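PDB 4WY8: esterase from Rhizomucor miehei CAU432, which catalyses the hydrolysis of carboxylic esters, as a carboxylesterase of the alpha/beta hydrolase fold. Local coordinates for residues 28-33 and 92-97; 36-41 and 99-104; 139-144 and 149-154. All coordinates share one frame; numbering follows the deposited sequence.

Interaction 1 (28-33 and 92-97)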
loop_
_atom_site.group_PDB
_atom_site.type_symbol
_atom_site.label_atom_id
_atom_site.label_comp_id
_atom_site.label_asym_id
_atom_site.label_seq_id
_atom_site.Cartn_x
_atom_site.Cartn_y
_atom_site.Cartn_z
ATOM N N GLU A 28 9.594 -22.863 -26.014
ATOM C CA GLU A 28 10.827 -22.218 -26.505
ATOM C C GLU A 28 10.514 -21.050 -27.477
ATOM O O GLU A 28 11.172 -19.987 -27.445
ATOM C CB GLU A 28 11.776 -23.250 -27.158
ATOM C CG GLU A 28 11.381 -23.759 -28.550
ATOM C CD GLU A 28 10.647 -25.100 -28.528
ATOM O OE1 GLU A 28 10.513 -25.688 -27.428
ATOM O OE2 GLU A 28 10.208 -25.566 -29.610
ATOM N N VAL A 29 9.473 -21.226 -28.292
ATOM C CA VAL A 29 9.064 -20.199 -29.243
ATOM C C VAL A 29 8.489 -18.978 -28.525
ATOM O O VAL A 29 8.863 -17.832 -28.812
ATOM C CB VAL A 29 8.026 -20.787 -30.250
ATOM C CG1 VAL A 29 7.437 -19.713 -31.144
ATOM C CG2 VAL A 29 8.670 -21.902 -31.073
ATOM N N VAL A 30 7.624 -19.241 -27.554
ATOM C CA VAL A 30 7.047 -18.207 -26.707
ATOM C C VAL A 30 8.149 -17.408 -25.990
ATOM O O VAL A 30 8.119 -16.176 -25.987
ATOM C CB VAL A 30 6.076 -18.825 -25.670
ATOM C CG1 VAL A 30 5.367 -17.736 -24.839
ATOM C CG2 VAL A 30 5.045 -19.679 -26.378
ATOM N N ARG A 31 9.122 -18.112 -25.406
ATOM C CA ARG A 31 10.236 -17.462 -24.708
ATOM C C ARG A 31 11.067 -16.573 -25.626
ATOM O O ARG A 31 11.460 -15.453 -25.234
ATOM C CB ARG A 31 11.141 -18.510 -24.050
ATOM C CG ARG A 31 10.426 -19.401 -23.031
ATOM C CD ARG A 31 11.361 -20.482 -22.489
ATOM N NE ARG A 31 10.642 -21.419 -21.630
ATOM C CZ ARG A 31 10.766 -22.738 -21.694
ATOM N NH1 ARG A 31 11.587 -23.283 -22.574
ATOM N NH2 ARG A 31 10.054 -23.512 -20.882
ATOM N N LYS A 32 11.334 -17.064 -26.840
ATOM C CA LYS A 32 12.096 -16.263 -27.803
ATOM C C LYS A 32 11.313 -15.011 -28.235
ATOM O O LYS A 32 11.877 -13.912 -28.327
ATOM C CB LYS A 32 12.493 -17.116 -29.015
ATOM C CG LYS A 32 13.776 -17.946 -28.780
ATOM C CD LYS A 32 14.245 -18.714 -30.036
ATOM C CE LYS A 32 14.874 -17.803 -31.100
ATOM N NZ LYS A 32 16.294 -17.420 -30.805
ATOM N N ALA A 33 10.013 -15.165 -28.462
ATOM C CA ALA A 33 9.156 -14.023 -28.791
ATOM C C ALA A 33 9.124 -12.996 -27.653
ATOM O O ALA A 33 9.157 -11.785 -27.886
ATOM C CB ALA A 33 7.733 -14.498 -29.100
ATOM N N TRP A 92 5.831 -20.292 -14.455
ATOM C CA TRP A 92 6.813 -21.391 -14.368
ATOM C C TRP A 92 7.307 -21.842 -15.744
ATOM O O TRP A 92 8.018 -22.841 -15.850
ATOM C CB TRP A 92 6.246 -22.621 -13.632
ATOM C CG TRP A 92 5.689 -22.364 -12.260
ATOM C CD1 TRP A 92 6.401 -22.100 -11.123
ATOM C CD2 TRP A 92 4.303 -22.384 -11.872
ATOM N NE1 TRP A 92 5.541 -21.946 -10.059
ATOM C CE2 TRP A 92 4.251 -22.113 -10.494
ATOM C CE3 TRP A 92 3.103 -22.598 -12.561
ATOM C CZ2 TRP A 92 3.049 -22.048 -9.789
ATOM C CZ3 TRP A 92 1.906 -22.539 -11.860
ATOM C CH2 TRP A 92 1.888 -22.261 -10.488
ATOM N N VAL A 93 6.938 -21.114 -16.792
ATOM C CA VAL A 93 7.213 -21.569 -18.154
ATOM C C VAL A 93 8.053 -20.555 -18.933
ATOM O O VAL A 93 8.944 -20.928 -19.712
ATOM C CB VAL A 93 5.894 -21.845 -18.905
ATOM C CG1 VAL A 93 6.168 -22.261 -20.344
ATOM C CG2 VAL A 93 5.076 -22.939 -18.167
ATOM N N VAL A 94 7.776 -19.271 -18.702
ATOM C CA VAL A 94 8.524 -18.190 -19.343
ATOM C C VAL A 94 9.088 -17.206 -18.295
ATOM O O VAL A 94 9.022 -17.462 -17.079
ATOM C CB VAL A 94 7.621 -17.446 -20.348
ATOM C CG1 VAL A 94 6.951 -18.451 -21.287
ATOM C CG2 VAL A 94 6.540 -16.665 -19.598
ATOM N N GLY A 95 9.592 -16.064 -18.744
ATOM C CA GLY A 95 10.184 -15.101 -17.833
ATOM C C GLY A 95 11.682 -15.289 -17.738
ATOM O O GLY A 95 12.205 -16.394 -17.960
ATOM N N SER A 96 12.390 -14.202 -17.456
ATOM C CA SER A 96 13.856 -14.238 -17.430
ATOM C C SER A 96 14.388 -13.011 -16.726
ATOM O O SER A 96 13.632 -12.110 -16.368
ATOM C CB SER A 96 14.432 -14.278 -18.839
ATOM O OG SER A 96 14.271 -13.007 -19.449
ATOM N N LYS A 97 15.698 -12.934 -16.604
ATOM C CA LYS A 97 16.330 -11.727 -16.100
ATOM C C LYS A 97 16.089 -10.519 -16.992
ATOM O O LYS A 97 16.151 -9.367 -16.526
ATOM C CB LYS A 97 17.823 -11.966 -15.926
ATOM C CG LYS A 97 18.528 -12.550 -17.133
ATOM C CD LYS A 97 19.940 -12.941 -16.664
ATOM C CE LYS A 97 20.625 -13.922 -17.594
ATOM N NZ LYS A 97 21.800 -14.544 -16.905
#
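R31 of helix 27-39 hydrogen-bonds the backbone carbonyl of V93 with two nitrogens of its guanidinium group. The stronger bond runs from R31 NE to V93 O, 2.6 Å long, with an N-H...O angle of 162°; the donor lies nearly in line with the C=O bond, and the oxygen sits in the guanidinium plane. R31 NH2 adds a weak, more bent bond to the same oxygen, V93 O, at 3.0 Å. One carbonyl therefore meets the edge of the guanidinium, which should hold the flat group against rotation. An extended chain from CG to NE carries the group from the helix to the loop, while NH1 makes a salt bridge with E125, so the charge has a second partner. V93 CG1 also lies 4.1 Å from R31 NH2, a van der Waals contact with the guanidinium.

Segment 92-97 belongs to the loop between strand 83-87 and helix 101-111 of the alpha/beta hydrolase fold. Helix 27-39 packs against this loop, and W220, F221 and H224 of helix 215-225 also touch V93.

The apolar contacts centre on one methyl group, V94 CG1. It lies 4.0 Å from V30 CG1 and equally far from R31 CG, touching a valine branch and the aliphatic root of the arginine. A chi1 of -51° sets V94 CG1 beside the backbone N, and this branch is the one that meets helix 27-39.

Interaction 2 (36-41 and 99-104); sequences ASIIDD and THRRTV
I38 reaches from helix 27-39 onto T99, and its CG1 arm forms the more closely packed part of this contact. I38 CG1 lies 4.1 Å from T99 CG2, and I38 CD1 is 4.1 Å from T99 CA, so the arm meets both the threonine methyl and CA. The two side chains cross at about a right angle. Both residues are buried, and their meeting is purely apolar, without a hydrogen bond between the segments.

The methyl of T99 is available to the isoleucine because chi1 of 60° sets OG1 between the backbone N and carbonyl carbon and turns CG2 to the other side of N. T99 OG1 is occupied with polar partners: it shares a hydrogen bond of 2.7 Å with H100 ND1 and accepts one from S96 N. H100 is the N-cap residue of helix 101-111, which in this alpha/beta hydrolase fold follows the loop after strand 83-87; H100 NE2 is bonded to D163, next to S164 of the probable nucleophile elbow.

Toward R101 the contact is slighter and less enclosed: a single pair of atoms, on a partly exposed arginine, against the several that join the two buried residues. I38 CG2, the other branch, comes within 4.0 Å of R101 NH2, meeting the guanidinium obliquely while the two side chains run past each other in opposite directions. The arginine side chain also touches L45 and L48.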
loop_
_atom_site.group_PDB
_atom_site.type_symbol
_atom_site.label_atom_id
_atom_site.label_comp_id
_atom_site.label_asym_id
_atom_site.label_seq_id
_atom_site.Cartn_x
_atom_site.Cartn_y
_atom_site.Cartn_z
ATOM N N ALA A 36 12.356 -11.113 -27.552
ATOM C CA ALA A 36 12.340 -10.139 -28.645
ATOM C C ALA A 36 11.490 -8.925 -28.300
ATOM O O ALA A 36 11.890 -7.798 -28.564
ATOM C CB ALA A 36 11.837 -10.781 -29.932
ATOM N N SER A 37 10.334 -9.153 -27.687
ATOM C CA SER A 37 9.449 -8.063 -27.301
ATOM C C SER A 37 10.117 -7.143 -26.282
ATOM O O SER A 37 9.804 -5.957 -26.214
ATOM C CB SER A 37 8.138 -8.606 -26.731
ATOM O OG SER A 37 8.336 -9.144 -25.427
ATOM N N ILE A 38 11.003 -7.681 -25.450
ATOM C CA ILE A 38 11.749 -6.767 -24.588
ATOM C C ILE A 38 12.859 -6.006 -25.360
ATOM O O ILE A 38 12.954 -4.772 -25.294
ATOM C CB ILE A 38 12.389 -7.497 -23.384
ATOM C CG1 ILE A 38 11.334 -8.270 -22.577
ATOM C CG2 ILE A 38 13.102 -6.494 -22.508
ATOM C CD1 ILE A 38 10.295 -7.371 -21.890
ATOM N N ILE A 39 13.692 -6.737 -26.091
ATOM C CA ILE A 39 14.832 -6.113 -26.775
ATOM C C ILE A 39 14.381 -5.072 -27.813
ATOM O O ILE A 39 15.019 -4.031 -27.976
ATOM C CB ILE A 39 15.730 -7.170 -27.459
ATOM C CG1 ILE A 39 16.273 -8.151 -26.418
ATOM C CG2 ILE A 39 16.886 -6.500 -28.183
ATOM C CD1 ILE A 39 16.782 -9.451 -27.005
ATOM N N ASP A 40 13.272 -5.356 -28.490
ATOM C CA ASP A 40 12.730 -4.482 -29.533
ATOM C C ASP A 40 11.832 -3.348 -29.026
ATOM O O ASP A 40 11.345 -2.545 -29.819
ATOM C CB ASP A 40 11.937 -5.309 -30.547
ATOM C CG ASP A 40 12.779 -6.377 -31.205
ATOM O OD1 ASP A 40 13.996 -6.141 -31.387
ATOM O OD2 ASP A 40 12.219 -7.450 -31.532
ATOM N N ASP A 41 11.532 -3.318 -27.734
ATOM C CA ASP A 41 10.781 -2.188 -27.193
ATOM C C ASP A 41 11.715 -0.980 -27.179
ATOM O O ASP A 41 12.826 -1.053 -26.653
ATOM C CB ASP A 41 10.243 -2.501 -25.796
ATOM C CG ASP A 41 9.193 -1.503 -25.323
ATOM O OD1 ASP A 41 9.419 -0.271 -25.400
ATOM O OD2 ASP A 41 8.125 -1.957 -24.864
ATOM N N THR A 99 13.046 -10.064 -18.898
ATOM C CA THR A 99 11.683 -9.584 -18.713
ATOM C C THR A 99 11.551 -8.816 -17.403
ATOM O O THR A 99 10.753 -7.867 -17.293
ATOM C CB THR A 99 10.664 -10.719 -18.722
ATOM O OG1 THR A 99 10.948 -11.648 -17.669
ATOM C CG2 THR A 99 10.716 -11.446 -20.055
ATOM N N HIS A 100 12.351 -9.190 -16.411
ATOM C CA HIS A 100 12.208 -8.564 -15.097
ATOM C C HIS A 100 13.335 -7.602 -14.807
ATOM O O HIS A 100 13.500 -7.155 -13.664
ATOM C CB HIS A 100 12.126 -9.623 -13.999
ATOM C CG HIS A 100 10.844 -10.396 -14.019
ATOM N ND1 HIS A 100 10.504 -11.252 -15.045
ATOM C CD2 HIS A 100 9.795 -10.398 -13.155
ATOM C CE1 HIS A 100 9.306 -11.768 -14.805
ATOM N NE2 HIS A 100 8.854 -11.265 -13.667
ATOM N N ARG A 101 14.117 -7.293 -15.839
ATOM C CA ARG A 101 15.234 -6.375 -15.689
ATOM C C ARG A 101 14.781 -5.039 -15.115
ATOM O O ARG A 101 15.421 -4.479 -14.223
ATOM C CB ARG A 101 15.934 -6.145 -17.032
ATOM C CG ARG A 101 17.005 -5.055 -16.946
ATOM C CD ARG A 101 17.713 -4.867 -18.278
ATOM N NE ARG A 101 16.776 -4.433 -19.305
ATOM C CZ ARG A 101 17.036 -4.439 -20.606
ATOM N NH1 ARG A 101 18.206 -4.864 -21.046
ATOM N NH2 ARG A 101 16.120 -4.014 -21.460
ATOM N N ARG A 102 13.701 -4.498 -15.653
ATOM C CA ARG A 102 13.236 -3.191 -15.195
ATOM C C ARG A 102 12.913 -3.235 -13.687
ATOM O O ARG A 102 13.442 -2.455 -12.880
ATOM C CB ARG A 102 12.014 -2.769 -16.031
ATOM C CG ARG A 102 11.281 -1.524 -15.527
ATOM C CD ARG A 102 12.039 -0.253 -15.801
ATOM N NE ARG A 102 12.194 -0.067 -17.248
ATOM C CZ ARG A 102 12.731 1.009 -17.819
ATOM N NH1 ARG A 102 13.160 2.021 -17.078
ATOM N NH2 ARG A 102 12.823 1.074 -19.133
ATOM N N THR A 103 12.059 -4.186 -13.321
ATOM C CA THR A 103 11.641 -4.355 -11.941
ATOM C C THR A 103 12.829 -4.555 -10.991
ATOM O O THR A 103 12.928 -3.906 -9.938
ATOM C CB THR A 103 10.697 -5.559 -11.836
ATOM O OG1 THR A 103 9.540 -5.320 -12.657
ATOM C CG2 THR A 103 10.287 -5.782 -10.385
ATOM N N VAL A 104 13.739 -5.441 -11.387
ATOM C CA VAL A 104 14.892 -5.803 -10.576
ATOM C C VAL A 104 15.890 -4.646 -10.424
ATOM O O VAL A 104 16.349 -4.351 -9.316
ATOM C CB VAL A 104 15.594 -7.052 -11.178
ATOM C CG1 VAL A 104 16.991 -7.205 -10.610
ATOM C CG2 VAL A 104 14.750 -8.327 -10.912
#

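Interaction 3 (139-144 and 149-154); sequences VVWVAK and KSINVD
S150 and I151 meet the six-membered end of the W141 indole where helix 145-150 finishes, and V153, in the turn that follows, reaches V142. Helix 130-143 and this short helix follow one another within the alpha/beta hydrolase fold, and a Schellman motif with N152 as its C-prime residue closes the second: V153 N bonds back to A148 O and N152 N to K149 O. The CB atoms of both I151 and V153 point toward the longer helix.

S150, which is exposed, places OG 4.0 Å from W141 CH2 in an oblique approach. This is a van der Waals contact; the hydroxyl has its hydrogen bond with N147 O, inside its own helix. I151, the first residue to leave helical geometry, is buried. Its CG2 branch comes to the ring edge, close to the indole plane, 4.3 Å from W141 CH2. With CG anti to the backbone N (chi1 -170°), the indole extends from its helix toward both residues, and K56 and I58 of strand 51-59 touch it as well.

Past N152, which has the positive phi of a Schellman C-prime residue, comes V153. V142 and V153 both pack on P83 of strand 83-87, while I116 of strand 114-118 touches V142 and I151; the helix pair thereby rests on the central sheet. The valines themselves meet through single methyl groups, V142 CG1 and V153 CG2, 4.3 Å apart.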
loop_
_atom_site.group_PDB
_atom_site.type_symbol
_atom_site.label_atom_id
_atom_site.label_comp_id
_atom_site.label_asym_id
_atom_site.label_seq_id
_atom_site.Cartn_x
_atom_site.Cartn_y
_atom_site.Cartn_z
ATOM N N VAL A 139 18.319 -19.856 -1.510
ATOM C CA VAL A 139 18.165 -19.168 -0.224
ATOM C C VAL A 139 19.107 -19.751 0.836
ATOM O O VAL A 139 19.783 -19.012 1.561
ATOM C CB VAL A 139 16.714 -19.250 0.294
ATOM C CG1 VAL A 139 16.603 -18.664 1.709
ATOM C CG2 VAL A 139 15.753 -18.542 -0.666
ATOM N N VAL A 140 19.159 -21.080 0.913
ATOM C CA VAL A 140 20.040 -21.766 1.863
ATOM C C VAL A 140 21.490 -21.387 1.623
ATOM O O VAL A 140 22.247 -21.174 2.571
ATOM C CB VAL A 140 19.885 -23.310 1.768
ATOM C CG1 VAL A 140 20.993 -24.026 2.548
ATOM C CG2 VAL A 140 18.517 -23.732 2.252
ATOM N N TRP A 141 21.869 -21.289 0.354
ATOM C CA TRP A 141 23.221 -20.876 -0.009
ATOM C C TRP A 141 23.505 -19.439 0.456
ATOM O O TRP A 141 24.536 -19.182 1.072
ATOM C CB TRP A 141 23.432 -21.012 -1.511
ATOM C CG TRP A 141 24.872 -20.842 -1.937
ATOM C CD1 TRP A 141 25.787 -21.834 -2.120
ATOM C CD2 TRP A 141 25.552 -19.609 -2.237
ATOM N NE1 TRP A 141 26.992 -21.300 -2.496
ATOM C CE2 TRP A 141 26.877 -19.939 -2.579
ATOM C CE3 TRP A 141 25.171 -18.260 -2.238
ATOM C CZ2 TRP A 141 27.827 -18.970 -2.933
ATOM C CZ3 TRP A 141 26.114 -17.299 -2.584
ATOM C CH2 TRP A 141 27.427 -17.660 -2.924
ATOM N N VAL A 142 22.591 -18.512 0.169
ATOM C CA VAL A 142 22.778 -17.114 0.560
ATOM C C VAL A 142 22.830 -16.924 2.083
ATOM O O VAL A 142 23.624 -16.114 2.584
ATOM C CB VAL A 142 21.662 -16.184 -0.035
ATOM C CG1 VAL A 142 21.799 -14.745 0.488
ATOM C CG2 VAL A 142 21.702 -16.186 -1.561
ATOM N N ALA A 143 22.015 -17.670 2.824
ATOM C CA ALA A 143 21.945 -17.505 4.287
ATOM C C ALA A 143 23.203 -17.976 5.036
ATOM O O ALA A 143 23.440 -17.603 6.186
ATOM C CB ALA A 143 20.745 -18.234 4.824
ATOM N N LYS A 144 23.997 -18.808 4.379
ATOM C CA LYS A 144 25.206 -19.366 4.967
ATOM C C LYS A 144 26.285 -18.275 5.106
ATOM O O LYS A 144 26.612 -17.589 4.130
ATOM C CB LYS A 144 25.650 -20.534 4.091
ATOM C CG LYS A 144 26.329 -21.684 4.780
ATOM C CD LYS A 144 26.357 -22.857 3.793
ATOM C CE LYS A 144 27.011 -24.106 4.367
ATOM N NZ LYS A 144 26.803 -25.290 3.471
ATOM N N LYS A 149 29.376 -13.535 3.187
ATOM C CA LYS A 149 30.583 -12.713 3.148
ATOM C C LYS A 149 31.158 -12.644 1.765
ATOM O O LYS A 149 31.582 -11.575 1.326
ATOM C CB LYS A 149 31.695 -13.233 4.068
ATOM C CG LYS A 149 31.732 -12.649 5.462
ATOM C CD LYS A 149 33.038 -13.068 6.144
ATOM C CE LYS A 149 33.269 -12.313 7.451
ATOM N NZ LYS A 149 34.346 -12.952 8.261
ATOM N N SER A 150 31.141 -13.770 1.060
ATOM C CA SER A 150 31.706 -13.792 -0.284
ATOM C C SER A 150 30.989 -12.858 -1.254
ATOM O O SER A 150 31.595 -12.376 -2.198
ATOM C CB SER A 150 31.669 -15.210 -0.838
ATOM O OG SER A 150 30.385 -15.483 -1.378
ATOM N N ILE A 151 29.702 -12.600 -1.048
ATOM C CA ILE A 151 29.025 -11.665 -1.956
ATOM C C ILE A 151 28.631 -10.363 -1.264
ATOM O O ILE A 151 27.772 -9.645 -1.759
ATOM C CB ILE A 151 27.765 -12.308 -2.604
ATOM C CG1 ILE A 151 26.744 -12.736 -1.537
ATOM C CG2 ILE A 151 28.154 -13.495 -3.460
ATOM C CD1 ILE A 151 25.382 -13.124 -2.119
ATOM N N ASN A 152 29.271 -10.059 -0.132
ATOM C CA ASN A 152 29.008 -8.832 0.626
ATOM C C ASN A 152 27.536 -8.524 0.899
ATOM O O ASN A 152 27.092 -7.396 0.689
ATOM C CB ASN A 152 29.635 -7.626 -0.087
ATOM C CG ASN A 152 31.101 -7.426 0.271
ATOM O OD1 ASN A 152 31.484 -7.537 1.437
ATOM N ND2 ASN A 152 31.925 -7.137 -0.726
ATOM N N VAL A 153 26.806 -9.512 1.408
ATOM C CA VAL A 153 25.451 -9.307 1.899
ATOM C C VAL A 153 25.341 -9.760 3.356
ATOM O O VAL A 153 26.172 -10.530 3.844
ATOM C CB VAL A 153 24.401 -10.056 1.029
ATOM C CG1 VAL A 153 24.554 -9.683 -0.436
ATOM C CG2 VAL A 153 24.510 -11.555 1.224
ATOM N N ASP A 154 24.335 -9.245 4.048
ATOM C CA ASP A 154 24.061 -9.576 5.450
ATOM C C ASP A 154 22.930 -10.572 5.583
ATOM O O ASP A 154 21.760 -10.221 5.455
ATOM C CB ASP A 154 23.743 -8.314 6.235
ATOM C CG ASP A 154 23.352 -8.588 7.674
ATOM O OD1 ASP A 154 23.360 -9.754 8.137
ATOM O OD2 ASP A 154 23.029 -7.595 8.361
#

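How the interactions relate
Interactions 1 and 2 share helix 27-39, which meets first the loop residues 92-97 and then 99-104, where helix 101-111 starts; their centres lie 12 Å apart on the same side of the chain's centre. Interaction 1 is partly buried and depends on a charged side chain binding a backbone carbonyl, whereas interaction 2 is buried and has no hydrogen bond between its segments. Interaction 3 stands apart, about 28 Å from interaction 1 and 27 Å from interaction 2, centre to centre. It joins the end of helix 130-143 to the end of helix 145-150 and the turn after it, and its largely apolar contacts pass from an exposed serine to buried valines beside the sheet.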